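Local coordinates for protein proteolytically activated form of PPO4 Tyrosinase (Agaricus bisporus var. bisporus H97, PDB 4OUA) that uses a pair of copper ions to hydroxylate monophenols and oxidise the resulting o-diphenols to o-quinones, most likely starting melanin synthesis in this mushroom, at residues 7-11 and 124-128; 34-38 and 101-105; 108-114 and 152-156. All blocks are in the same frame, centred on the assembly; numbering follows the deposited sequence.

Interaction 1. Residues 7-11 and 124-128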
loop_
_atom_site.group_PDB
_atom_site.type_symbol
_atom_site.label_atom_id
_atom_site.label_comp_id
_atom_site.label_asym_id
_atom_site.label_seq_id
_atom_site.Cartn_x
_atom_site.Cartn_y
_atom_site.Cartn_z
ATOM N N GLY A 7 -3.625 -12.182 -7.214
ATOM C CA GLY A 7 -4.186 -10.891 -7.566
ATOM C C GLY A 7 -5.688 -10.955 -7.756
ATOM O O GLY A 7 -6.279 -12.032 -7.681
ATOM N N PRO A 8 -6.315 -9.797 -8.011
ATOM C CA PRO A 8 -7.769 -9.699 -8.175
ATOM C C PRO A 8 -8.262 -10.389 -9.443
ATOM O O PRO A 8 -7.469 -10.968 -10.180
ATOM C CB PRO A 8 -8.011 -8.188 -8.246
ATOM C CG PRO A 8 -6.738 -7.639 -8.786
ATOM C CD PRO A 8 -5.649 -8.496 -8.202
ATOM N N THR A 9 -9.566 -10.319 -9.689
ATOM C CA THR A 9 -10.152 -10.944 -10.865
ATOM C C THR A 9 -10.960 -9.935 -11.672
ATOM O O THR A 9 -11.250 -8.839 -11.195
ATOM C CB THR A 9 -11.061 -12.126 -10.482
ATOM O OG1 THR A 9 -11.440 -12.843 -11.662
ATOM C CG2 THR A 9 -12.311 -11.629 -9.771
ATOM N N GLY A 10 -11.319 -10.309 -12.896
ATOM C CA GLY A 10 -12.144 -9.463 -13.739
ATOM C C GLY A 10 -11.357 -8.659 -14.755
ATOM O O GLY A 10 -11.765 -7.563 -15.137
ATOM N N GLY A 11 -10.227 -9.205 -15.196
ATOM C CA GLY A 11 -9.396 -8.542 -16.184
ATOM C C GLY A 11 -8.538 -7.443 -15.585
ATOM O O GLY A 11 -8.465 -7.297 -14.365
ATOM N N GLU A 124 -15.967 -6.676 -9.303
ATOM C CA GLU A 124 -15.026 -7.233 -10.267
ATOM C C GLU A 124 -14.013 -6.188 -10.725
ATOM O O GLU A 124 -12.854 -6.510 -10.986
ATOM C CB GLU A 124 -15.775 -7.798 -11.473
ATOM C CG GLU A 124 -16.594 -9.038 -11.166
ATOM C CD GLU A 124 -15.728 -10.249 -10.880
ATOM O OE1 GLU A 124 -14.612 -10.325 -11.436
ATOM O OE2 GLU A 124 -16.163 -11.123 -10.098
ATOM N N ASP A 125 -14.455 -4.938 -10.818
ATOM C CA ASP A 125 -13.590 -3.847 -11.257
ATOM C C ASP A 125 -12.866 -3.196 -10.085
ATOM O O ASP A 125 -11.976 -2.369 -10.282
ATOM C CB ASP A 125 -14.396 -2.786 -12.011
ATOM C CG ASP A 125 -15.083 -3.338 -13.242
ATOM O OD1 ASP A 125 -14.642 -4.391 -13.751
ATOM O OD2 ASP A 125 -16.063 -2.715 -13.705
ATOM N N LEU A 126 -13.252 -3.569 -8.869
ATOM C CA LEU A 126 -12.702 -2.944 -7.672
ATOM C C LEU A 126 -11.199 -3.176 -7.534
ATOM O O LEU A 126 -10.724 -4.309 -7.599
ATOM C CB LEU A 126 -13.418 -3.456 -6.421
ATOM C CG LEU A 126 -12.948 -2.822 -5.111
ATOM C CD1 LEU A 126 -13.101 -1.310 -5.167
ATOM C CD2 LEU A 126 -13.707 -3.398 -3.929
ATOM N N ARG A 127 -10.463 -2.086 -7.344
ATOM C CA ARG A 127 -9.019 -2.138 -7.153
ATOM C C ARG A 127 -8.609 -1.164 -6.055
ATOM O O ARG A 127 -9.358 -0.247 -5.723
ATOM C CB ARG A 127 -8.285 -1.808 -8.456
ATOM C CG ARG A 127 -8.588 -2.743 -9.615
ATOM C CD ARG A 127 -8.026 -4.133 -9.373
ATOM N NE ARG A 127 -8.135 -4.976 -10.561
ATOM C CZ ARG A 127 -9.226 -5.658 -10.895
ATOM N NH1 ARG A 127 -10.308 -5.596 -10.132
ATOM N NH2 ARG A 127 -9.238 -6.401 -11.993
ATOM N N GLN A 128 -7.419 -1.357 -5.499
ATOM C CA GLN A 128 -6.938 -0.490 -4.428
ATOM C C GLN A 128 -6.582 0.903 -4.945
ATOM O O GLN A 128 -5.634 1.063 -5.715
ATOM C CB GLN A 128 -5.726 -1.116 -3.735
ATOM C CG GLN A 128 -5.117 -0.241 -2.646
ATOM C CD GLN A 128 -6.102 0.097 -1.540
ATOM O OE1 GLN A 128 -6.247 1.258 -1.156
ATOM N NE2 GLN A 128 -6.778 -0.919 -1.018
#
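Where helix 116-125 runs out into loop, Arg127 turns its guanidinium against the glycine-rich loop of residues 7-11 that precedes strand 13-14, bringing it beside Pro8, Thr9 and Gly11. The bend at chi2 (-68°) folds the arginine back along its own segment. NH1 therefore donates to two carbonyls of that segment: to Glu124 O at 2.8 Å, with an N-H...O angle of 161°, and to Leu126 O at 2.9 Å, at 163°. Both oxygens lie close to the guanidinium plane, although NH1 itself stands well above the carbonyl plane of Leu126. These two bonds fix the rotation of the group and point NH2 at the N-terminal loop. There the bonding is weak: NH2 lies 2.7 Å from Gly11 O but with a strongly bent N-H, and 3.3 Å from Thr9 O. Pro8 approaches from over one face, its CG 3.5 Å from Arg127 NE and offset toward the rim of the flat group. Beyond the segments, NE gives its hydrogen to Asn348 O. At the start of the 124-128 segment, Thr9 sets its methyl CG2 beside Glu124 OE1, and Gly10 CA comes to 5.0 Å from Glu124 CA, an approach made with the positive phi that suits glycine. All five bonds counted for Arg127 end on backbone carbonyls, so its positive charge is probably spread over several peptide dipoles, and one side chain joins the helix exit, the N-terminal loop and the chain near Asn348.

Interaction 2. Residues 34-38 and 101-105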
loop_
_atom_site.group_PDB
_atom_site.type_symbol
_atom_site.label_atom_id
_atom_site.label_comp_id
_atom_site.label_asym_id
_atom_site.label_seq_id
_atom_site.Cartn_x
_atom_site.Cartn_y
_atom_site.Cartn_z
ATOM N N ALA A 34 -16.314 -3.822 2.478
ATOM C CA ALA A 34 -15.321 -4.890 2.442
ATOM C C ALA A 34 -14.203 -4.648 3.446
ATOM O O ALA A 34 -13.692 -5.588 4.056
ATOM C CB ALA A 34 -14.750 -5.035 1.041
ATOM N N LEU A 35 -13.825 -3.386 3.615
ATOM C CA LEU A 35 -12.769 -3.029 4.556
ATOM C C LEU A 35 -13.217 -3.274 5.995
ATOM O O LEU A 35 -12.444 -3.757 6.824
ATOM C CB LEU A 35 -12.354 -1.569 4.365
ATOM C CG LEU A 35 -11.207 -1.072 5.242
ATOM C CD1 LEU A 35 -9.983 -1.956 5.074
ATOM C CD2 LEU A 35 -10.880 0.369 4.905
ATOM N N GLN A 36 -14.469 -2.941 6.286
ATOM C CA GLN A 36 -15.036 -3.213 7.598
ATOM C C GLN A 36 -15.164 -4.719 7.803
ATOM O O GLN A 36 -14.998 -5.226 8.910
ATOM C CB GLN A 36 -16.399 -2.530 7.749
ATOM C CG GLN A 36 -17.043 -2.704 9.115
ATOM C CD GLN A 36 -16.358 -1.889 10.193
ATOM O OE1 GLN A 36 -16.241 -0.668 10.084
ATOM N NE2 GLN A 36 -15.898 -2.561 11.242
ATOM N N ALA A 37 -15.448 -5.431 6.718
ATOM C CA ALA A 37 -15.643 -6.873 6.771
ATOM C C ALA A 37 -14.365 -7.609 7.164
ATOM O O ALA A 37 -14.395 -8.527 7.983
ATOM C CB ALA A 37 -16.151 -7.381 5.430
ATOM N N ILE A 38 -13.242 -7.205 6.578
ATOM C CA ILE A 38 -11.968 -7.861 6.847
ATOM C C ILE A 38 -11.357 -7.378 8.161
ATOM O O ILE A 38 -10.519 -8.059 8.752
ATOM C CB ILE A 38 -10.961 -7.636 5.701
ATOM C CG1 ILE A 38 -10.636 -6.150 5.550
ATOM C CG2 ILE A 38 -11.507 -8.198 4.398
ATOM C CD1 ILE A 38 -9.621 -5.857 4.468
ATOM N N LEU A 101 -9.157 -8.168 -0.423
ATOM C CA LEU A 101 -10.122 -7.093 -0.234
ATOM C C LEU A 101 -11.258 -7.172 -1.249
ATOM O O LEU A 101 -12.399 -6.831 -0.940
ATOM C CB LEU A 101 -9.431 -5.732 -0.324
ATOM C CG LEU A 101 -10.293 -4.533 0.074
ATOM C CD1 LEU A 101 -10.818 -4.703 1.491
ATOM C CD2 LEU A 101 -9.496 -3.248 -0.049
ATOM N N GLN A 102 -10.943 -7.620 -2.461
ATOM C CA GLN A 102 -11.962 -7.803 -3.487
ATOM C C GLN A 102 -12.864 -8.980 -3.140
ATOM O O GLN A 102 -14.083 -8.912 -3.308
ATOM C CB GLN A 102 -11.329 -8.026 -4.862
ATOM C CG GLN A 102 -12.352 -8.129 -5.987
ATOM C CD GLN A 102 -11.791 -8.761 -7.246
ATOM O OE1 GLN A 102 -11.008 -9.708 -7.183
ATOM N NE2 GLN A 102 -12.193 -8.240 -8.399
ATOM N N GLU A 103 -12.252 -10.060 -2.660
ATOM C CA GLU A 103 -12.978 -11.275 -2.312
ATOM C C GLU A 103 -14.084 -10.974 -1.310
ATOM O O GLU A 103 -15.181 -11.523 -1.394
ATOM C CB GLU A 103 -12.021 -12.328 -1.750
ATOM C CG GLU A 103 -12.623 -13.720 -1.631
ATOM C CD GLU A 103 -11.595 -14.769 -1.247
ATOM O OE1 GLU A 103 -11.642 -15.883 -1.811
ATOM O OE2 GLU A 103 -10.739 -14.482 -0.381
ATOM N N ALA A 104 -13.789 -10.091 -0.363
ATOM C CA ALA A 104 -14.785 -9.653 0.604
ATOM C C ALA A 104 -15.847 -8.804 -0.085
ATOM O O ALA A 104 -17.023 -8.848 0.276
ATOM C CB ALA A 104 -14.126 -8.875 1.734
ATOM N N ALA A 105 -15.421 -8.036 -1.085
ATOM C CA ALA A 105 -16.319 -7.143 -1.808
ATOM C C ALA A 105 -17.296 -7.920 -2.683
ATOM O O ALA A 105 -18.372 -7.424 -3.016
ATOM C CB ALA A 105 -15.520 -6.161 -2.651
#
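Helices 25-39 and 86-109 cross close to perpendicular here, at 106° between their N-to-C directions and 8.6 Å between the axes of the short segments, with Ala34 CA and Ala105 CA 4.9 Å apart at the tightest point. Such proximity of backbones is possible because alanines line both sides of the crossing. Ala34 points directly at the other helix, and its CB settles on the backbone of the turn from Leu101 to Ala105, 3.6 Å from Leu101 O and 3.7 Å from Ala105 N. Those two atoms are themselves joined by a helical hydrogen bond, so the methyl lies over a carbonyl and an N-H that already satisfy each other, and costs neither its partner. Ala104 CB and Ala105 CB complete the seat, the second at 3.9 Å from Ala34 CB. One turn further along the first helix, Ile38 works through two branches. Its chi1 of 63° places CG1 between the backbone N and the carbonyl carbon, which leaves CG2 to meet Ala104 CB at 3.8 Å while the extended CG1 arm carries CD1 to Leu101 CD1 at 3.4 Å. Leu101 answers with one branch: CG anti to its N (chi1 -171°) brings CD1 to the interface, also 4.0 Å from Ala34 CB, and the isoleucine and leucine side chains meet at about a right angle. Tyr97 and Phe49 extend the apolar patch around Leu35 and Ile38, and Leu126 packs on Ala105 from the loop side. This is near-orthogonal helix packing through small residues, set in the helical part of the tyrosinase fold, where helix 86-109 also carries the copper ligand His90 in an earlier turn.

Interaction 3. Residues 108-114 and 152-156. With TEW (6-tungstotellurate(VI)), chain G.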
loop_
_atom_site.group_PDB
_atom_site.type_symbol
_atom_site.label_atom_id
_atom_site.label_comp_id
_atom_site.label_asym_id
_atom_site.label_seq_id
_atom_site.Cartn_x
_atom_site.Cartn_y
_atom_site.Cartn_z
ATOM N N ILE A 108 -20.024 -8.972 -0.455
ATOM C CA ILE A 108 -20.781 -7.759 -0.177
ATOM C C ILE A 108 -21.777 -7.478 -1.294
ATOM O O ILE A 108 -22.926 -7.115 -1.039
ATOM C CB ILE A 108 -19.855 -6.541 -0.008
ATOM C CG1 ILE A 108 -18.934 -6.734 1.199
ATOM C CG2 ILE A 108 -20.674 -5.268 0.136
ATOM C CD1 ILE A 108 -19.669 -6.942 2.503
ATOM N N ALA A 109 -21.329 -7.661 -2.533
ATOM C CA ALA A 109 -22.143 -7.361 -3.707
ATOM C C ALA A 109 -23.332 -8.307 -3.847
ATOM O O ALA A 109 -24.228 -8.068 -4.656
ATOM C CB ALA A 109 -21.285 -7.411 -4.961
ATOM N N LYS A 110 -23.331 -9.380 -3.063
ATOM C CA LYS A 110 -24.420 -10.352 -3.090
ATOM C C LYS A 110 -25.501 -10.001 -2.074
ATOM O O LYS A 110 -26.612 -10.525 -2.132
ATOM C CB LYS A 110 -23.893 -11.764 -2.824
ATOM C CG LYS A 110 -22.813 -12.208 -3.795
ATOM C CD LYS A 110 -23.241 -11.971 -5.236
ATOM C CE LYS A 110 -22.094 -12.218 -6.204
ATOM N NZ LYS A 110 -22.469 -11.867 -7.602
ATOM N N LYS A 111 -25.169 -9.113 -1.143
ATOM C CA LYS A 111 -26.115 -8.693 -0.114
ATOM C C LYS A 111 -27.056 -7.610 -0.631
ATOM O O LYS A 111 -28.090 -7.335 -0.025
ATOM C CB LYS A 111 -25.373 -8.189 1.126
ATOM C CG LYS A 111 -24.506 -9.234 1.805
ATOM C CD LYS A 111 -23.894 -8.687 3.086
ATOM C CE LYS A 111 -22.954 -9.696 3.721
ATOM N NZ LYS A 111 -21.833 -10.053 2.807
ATOM N N PHE A 112 -26.689 -6.992 -1.748
ATOM C CA PHE A 112 -27.533 -5.971 -2.353
ATOM C C PHE A 112 -28.793 -6.605 -2.926
ATOM O O PHE A 112 -28.739 -7.663 -3.551
ATOM C CB PHE A 112 -26.771 -5.211 -3.439
ATOM C CG PHE A 112 -25.731 -4.270 -2.904
ATOM C CD1 PHE A 112 -24.430 -4.697 -2.693
ATOM C CD2 PHE A 112 -26.055 -2.956 -2.606
ATOM C CE1 PHE A 112 -23.470 -3.832 -2.197
ATOM C CE2 PHE A 112 -25.100 -2.087 -2.110
ATOM C CZ PHE A 112 -23.806 -2.526 -1.907
ATOM N N THR A 113 -29.929 -5.953 -2.702
ATOM C CA THR A 113 -31.216 -6.479 -3.142
ATOM C C THR A 113 -31.559 -6.000 -4.547
ATOM O O THR A 113 -32.350 -6.626 -5.255
ATOM C CB THR A 113 -32.345 -6.069 -2.181
ATOM O OG1 THR A 113 -31.973 -6.397 -0.837
ATOM C CG2 THR A 113 -33.637 -6.788 -2.540
ATOM N N VAL A 114 -30.956 -4.887 -4.948
ATOM C CA VAL A 114 -31.199 -4.318 -6.265
ATOM C C VAL A 114 -29.890 -4.060 -7.001
ATOM O O VAL A 114 -28.862 -3.787 -6.380
ATOM C CB VAL A 114 -31.996 -3.007 -6.168
ATOM C CG1 VAL A 114 -33.423 -3.285 -5.719
ATOM C CG2 VAL A 114 -31.311 -2.042 -5.213
ATOM N N THR A 152 -24.136 3.602 -0.158
ATOM C CA THR A 152 -25.434 3.112 -0.599
ATOM C C THR A 152 -25.778 1.825 0.141
ATOM O O THR A 152 -24.977 0.889 0.182
ATOM C CB THR A 152 -25.464 2.863 -2.117
ATOM O OG1 THR A 152 -25.330 4.111 -2.809
ATOM C CG2 THR A 152 -26.772 2.205 -2.524
ATOM N N ASN A 153 -26.966 1.786 0.732
ATOM C CA ASN A 153 -27.396 0.616 1.481
ATOM C C ASN A 153 -27.784 -0.530 0.552
ATOM O O ASN A 153 -27.925 -0.338 -0.657
ATOM C CB ASN A 153 -28.563 0.969 2.400
ATOM C CG ASN A 153 -28.539 0.178 3.688
ATOM O OD1 ASN A 153 -27.847 -0.834 3.795
ATOM N ND2 ASN A 153 -29.297 0.636 4.678
ATOM N N TYR A 154 -27.960 -1.719 1.121
ATOM C CA TYR A 154 -28.219 -2.916 0.326
ATOM C C TYR A 154 -29.579 -2.882 -0.369
ATOM O O TYR A 154 -29.890 -3.754 -1.180
ATOM C CB TYR A 154 -28.117 -4.165 1.203
ATOM C CG TYR A 154 -26.762 -4.348 1.847
ATOM C CD1 TYR A 154 -25.671 -4.780 1.103
ATOM C CD2 TYR A 154 -26.574 -4.094 3.199
ATOM C CE1 TYR A 154 -24.428 -4.950 1.688
ATOM C CE2 TYR A 154 -25.336 -4.263 3.792
ATOM C CZ TYR A 154 -24.266 -4.691 3.032
ATOM O OH TYR A 154 -23.031 -4.859 3.617
ATOM N N ASP A 155 -30.385 -1.874 -0.052
ATOM C CA ASP A 155 -31.683 -1.707 -0.694
ATOM C C ASP A 155 -31.653 -0.568 -1.710
ATOM O O ASP A 155 -32.587 -0.397 -2.491
ATOM C CB ASP A 155 -32.774 -1.460 0.352
ATOM C CG ASP A 155 -32.364 -0.438 1.396
ATOM O OD1 ASP A 155 -31.559 0.459 1.071
ATOM O OD2 ASP A 155 -32.848 -0.534 2.543
ATOM N N GLY A 156 -30.573 0.206 -1.695
ATOM C CA GLY A 156 -30.405 1.299 -2.637
ATOM C C GLY A 156 -30.429 2.666 -1.981
ATOM O O GLY A 156 -29.975 3.652 -2.563
HETATM O O1 TEW G . -31.408 -2.330 -11.680
HETATM O O2 TEW G . -33.483 -3.683 -12.420
HETATM O O3 TEW G . -32.347 -1.442 -13.893
HETATM O O4 TEW G . -33.877 -2.090 -10.506
HETATM O O5 TEW G . -34.921 -1.232 -13.018
HETATM O O6 TEW G . -32.947 0.147 -11.703
HETATM O O7 TEW G . -30.948 -3.777 -13.776
HETATM O O8 TEW G . -30.134 -0.041 -12.886
HETATM O O9 TEW G . -29.952 -1.451 -15.255
HETATM O O10 TEW G . -28.894 -2.510 -12.906
HETATM O O11 TEW G . -32.038 -6.044 -12.373
HETATM O O12 TEW G . -29.897 -4.823 -11.619
HETATM O O13 TEW G . -32.264 -4.539 -10.239
HETATM O O14 TEW G . -34.354 -5.817 -10.785
HETATM O O15 TEW G . -36.070 -3.694 -11.015
HETATM O O16 TEW G . -34.643 -3.962 -8.681
HETATM O O17 TEW G . -29.467 -6.123 -13.748
HETATM O O18 TEW G . -27.223 -4.728 -12.745
HETATM O O19 TEW G . -28.391 -4.097 -15.153
HETATM O O20 TEW G . -30.830 -7.075 -10.372
HETATM O O21 TEW G . -28.494 -7.425 -11.503
HETATM O O22 TEW G . -30.629 -8.494 -12.852
HETATM O O23 TEW G . -33.233 -8.274 -10.917
HETATM O O31 TEW G . -32.932 -6.832 -8.586
HETATM TE TE1 TEW G . -31.669 -4.196 -12.035
HETATM W W1 TEW G . -33.381 -1.420 -12.253
HETATM W W2 TEW G . -30.439 -1.597 -13.609
HETATM W W3 TEW G . -34.481 -3.949 -10.405
HETATM W W4 TEW G . -28.730 -4.327 -13.470
HETATM W W5 TEW G . -30.051 -7.039 -12.150
HETATM W W6 TEW G . -32.726 -6.728 -10.293
#
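Tyr154 O accepts the backbone N-H of Thr113 at 2.7 Å, and an N-H...O angle of 171° makes this the one straight hydrogen bond between the segments; the hydroxyl OG1 of Thr113 adds a weak bond to the same oxygen. The acceptor lies in the type I turn Asn153-Gly156, at the tip of the beta hairpin formed by strands 148-152 and 158-162. Within that turn Gly156 N bonds to Asn153 O at 2.9 Å, and Asn153 OD1 takes the N-H of Tyr154 at 2.8 Å. The chain leaving helix 86-109 is thus pinned to a turn braced by its own hydrogen bonds. Next come the rings: the edge of Tyr154 meets the face of Phe112 in an edge-to-face pair, centroids 5.0 Å apart and planes at 59°, with Tyr154 CD1 over the middle of the phenylalanine. Phe112 also stacks with Trp119 of helix 116-125. Replacing Phe112 with an alanine would probably leave the tyrosine edge without its aromatic partner and open a gap between the hairpin tip and Trp119. Lys111 runs alongside Tyr154 in the same direction, its CB 3.4 Å from Tyr154 CE1, and Ile108 CG2 reaches the same ring carbon at 4.1 Å. Val114 divides its methyls between two neighbours. A chi1 of -69° sets CG1 beside the backbone N, toward the bound tungstotellurate, which is hydrogen-bonded to Lys117 N, His115 ND1 and Glu118 N; CG2 instead touches the turn, 3.4 Å from Asp155 O.

From the N terminus, the loop 7-11 stays open until residues 124-128 arrive, so interaction 1 closes the longest of the three loops. Interaction 2, joining 34-38 to 101-105, is nested inside it. Interaction 3 starts at 108-114, after interaction 2 has closed, and ends at 152-156, beyond 124-128; it therefore crosses interaction 1 and follows interaction 2 in series. Helix 86-109 serves both interactions 2 and 3, which meet where Ile108 CG1 packs near Ala34 N. Gln102 links interactions 1 and 2, its OE1 probably accepting from Thr9 N. Together they fasten the N-terminal loop, three helices and the hairpin on one side of the molecule.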